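PDB 6DHT: xyloglucan-specific endo-beta-1,4-glucanase BoGH9A from Bacteroides ovatus, which hydrolyses internal beta-1,4-glucosidic linkages in the backbone of xyloglucan, releasing xyloglucan oligosaccharides. Local coordinates for residues P511-G516 / N547-N552. Sequence-based numbering, arbitrary orientation.
Sequences PGFLVG and NEVAIN. With IMD (imidazole), chain B.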
loop_
_atom_site.group_PDB
_atom_site.type_symbol
_atom_site.label_atom_id
_atom_site.label_comp_id
_atom_site.label_asym_id
_atom_site.label_seq_id
_atom_site.Cartn_x
_atom_site.Cartn_y
_atom_site.Cartn_z
ATOM N N PRO A 511 -12.469 -9.045 -3.129
ATOM C CA PRO A 511 -12.374 -7.665 -3.620
ATOM C C PRO A 511 -11.375 -6.799 -2.838
ATOM O O PRO A 511 -11.004 -7.103 -1.714
ATOM C CB PRO A 511 -13.798 -7.115 -3.399
ATOM C CG PRO A 511 -14.286 -7.868 -2.211
ATOM C CD PRO A 511 -13.715 -9.282 -2.379
ATOM N N GLY A 512 -10.943 -5.721 -3.492
ATOM C CA GLY A 512 -10.156 -4.673 -2.858
ATOM C C GLY A 512 -8.656 -4.735 -3.058
ATOM O O GLY A 512 -7.954 -3.883 -2.504
ATOM N N PHE A 513 -8.146 -5.702 -3.824
ATOM C CA PHE A 513 -6.710 -5.863 -4.008
ATOM C C PHE A 513 -6.180 -5.189 -5.253
ATOM O O PHE A 513 -6.685 -5.420 -6.335
ATOM C CB PHE A 513 -6.353 -7.349 -4.086
ATOM C CG PHE A 513 -6.529 -8.083 -2.784
ATOM C CD1 PHE A 513 -7.749 -8.600 -2.419
ATOM C CD2 PHE A 513 -5.462 -8.264 -1.927
ATOM C CE1 PHE A 513 -7.895 -9.273 -1.171
ATOM C CE2 PHE A 513 -5.591 -8.943 -0.700
ATOM C CZ PHE A 513 -6.809 -9.459 -0.341
ATOM N N LEU A 514 -5.131 -4.384 -5.094
ATOM C CA LEU A 514 -4.390 -3.795 -6.193
ATOM C C LEU A 514 -3.414 -4.827 -6.742
ATOM O O LEU A 514 -2.527 -5.301 -6.014
ATOM C CB LEU A 514 -3.594 -2.584 -5.700
ATOM C CG LEU A 514 -2.749 -1.877 -6.769
ATOM C CD1 LEU A 514 -3.553 -1.420 -7.958
ATOM C CD2 LEU A 514 -2.074 -0.681 -6.116
ATOM N N VAL A 515 -3.557 -5.179 -8.003
ATOM C CA VAL A 515 -2.594 -6.113 -8.573
ATOM C C VAL A 515 -1.306 -5.383 -8.963
ATOM O O VAL A 515 -1.293 -4.170 -9.139
ATOM C CB VAL A 515 -3.184 -6.913 -9.787
ATOM C CG1 VAL A 515 -4.406 -7.689 -9.347
ATOM C CG2 VAL A 515 -3.527 -5.993 -10.944
ATOM N N GLY A 516 -0.207 -6.114 -9.105
ATOM C CA GLY A 516 1.093 -5.494 -9.314
ATOM C C GLY A 516 1.186 -4.620 -10.556
ATOM O O GLY A 516 1.786 -3.549 -10.538
ATOM N N ASN A 547 0.236 -10.000 -11.942
ATOM C CA ASN A 547 -1.111 -10.099 -11.358
ATOM C C ASN A 547 -1.104 -10.557 -9.890
ATOM O O ASN A 547 -2.103 -11.050 -9.396
ATOM C CB ASN A 547 -1.991 -11.040 -12.218
ATOM C CG ASN A 547 -3.425 -10.596 -12.289
ATOM O OD1 ASN A 547 -3.731 -9.393 -12.209
ATOM N ND2 ASN A 547 -4.330 -11.544 -12.546
ATOM N N GLU A 548 0.034 -10.407 -9.220
ATOM C CA GLU A 548 0.186 -10.709 -7.799
ATOM C C GLU A 548 -0.519 -9.634 -6.943
ATOM O O GLU A 548 -0.768 -8.527 -7.413
ATOM C CB GLU A 548 1.691 -10.779 -7.469
ATOM C CG GLU A 548 2.139 -10.735 -6.020
ATOM C CD GLU A 548 1.874 -11.967 -5.202
ATOM O OE1 GLU A 548 0.923 -12.728 -5.493
ATOM O OE2 GLU A 548 2.570 -12.098 -4.170
ATOM N N VAL A 549 -0.901 -10.025 -5.735
ATOM C CA VAL A 549 -1.456 -9.067 -4.765
ATOM C C VAL A 549 -0.595 -9.142 -3.517
ATOM O O VAL A 549 0.093 -10.121 -3.271
ATOM C CB VAL A 549 -2.941 -9.392 -4.435
ATOM C CG1 VAL A 549 -3.791 -9.323 -5.700
ATOM C CG2 VAL A 549 -3.071 -10.767 -3.741
ATOM N N ALA A 550 -0.582 -8.085 -2.714
ATOM C CA ALA A 550 0.291 -8.034 -1.545
ATOM C C ALA A 550 -0.113 -6.961 -0.553
ATOM O O ALA A 550 -0.605 -5.898 -0.957
ATOM C CB ALA A 550 1.713 -7.782 -1.972
ATOM N N ILE A 551 0.134 -7.201 0.724
ATOM C CA ILE A 551 -0.225 -6.211 1.742
ATOM C C ILE A 551 0.484 -4.873 1.546
ATOM O O ILE A 551 -0.107 -3.820 1.868
ATOM C CB ILE A 551 -0.039 -6.733 3.174
ATOM C CG1 ILE A 551 1.410 -7.143 3.443
ATOM C CG2 ILE A 551 -1.042 -7.830 3.483
ATOM C CD1 ILE A 551 1.735 -7.502 4.891
ATOM N N ASN A 552 1.720 -4.864 1.062
ATOM C CA ASN A 552 2.424 -3.597 0.874
ATOM C C ASN A 552 1.886 -2.836 -0.302
ATOM O O ASN A 552 1.967 -1.622 -0.338
ATOM C CB ASN A 552 3.937 -3.780 0.780
ATOM C CG ASN A 552 4.353 -4.795 -0.266
ATOM O OD1 ASN A 552 3.831 -5.925 -0.330
ATOM N ND2 ASN A 552 5.305 -4.403 -1.093
HETATM N N1 IMD B . 4.186 -10.149 -3.291
HETATM C C2 IMD B . 4.857 -10.193 -2.118
HETATM N N3 IMD B . 5.416 -8.975 -1.918
HETATM C C4 IMD B . 5.113 -8.181 -2.968
HETATM C C5 IMD B . 4.333 -8.926 -3.839
HETATM O O HOH W 1 -2.364 -6.078 -3.545
#
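The Phe513 ring meets Val549 obliquely: Phe513 CD2 is 3.7 Å from Val549 CB, and outside the ring Phe513 CB is 3.6 Å from Val549 CG1. His498 meets the same ring with the planes inclined to each other. Val549 CG1, opposite the carbonyl carbon (chi1 -60°), touches both Phe513 CB and Val515 CG1, the latter at 4.0 Å. The amide of Asn547 touches Val515 through OD1, 3.4 Å from Val515 CG1; OD1 bonds Tyr537 OH, and ND2 bonds OD1 of Asp539, a predicted active-site residue.

Backbone evidence for pairing is modest. Gly516 N gives Glu548 O a weak hydrogen bond, bent to 132° at the hydrogen, and Val515 CA adds a CH...O contact to that oxygen at 3.2 Å. A water links the two segments: it accepts from Ala550 N at 2.8 Å and lies 2.6 Å from Leu514 O, though it has more acceptors in reach than protons to give.

While the Glu548 backbone faces the 511-516 loop, its CB points away, and the chain bends at chi2 to bring OE2 to an imidazole, probably from the crystallisation liquor. Glu548 OE2 receives a nearly straight bond (170°) from imidazole N1 at 2.7 Å, and OE1 bonds His497 ND1. With an alanine here the carboxylate is gone, and His497 ND1 and imidazole N1 are likely to lose this acceptor. The loop thus backs the segment carrying the predicted proton donor, just before helix 551-567, in the active site of a family 9 glycoside hydrolase.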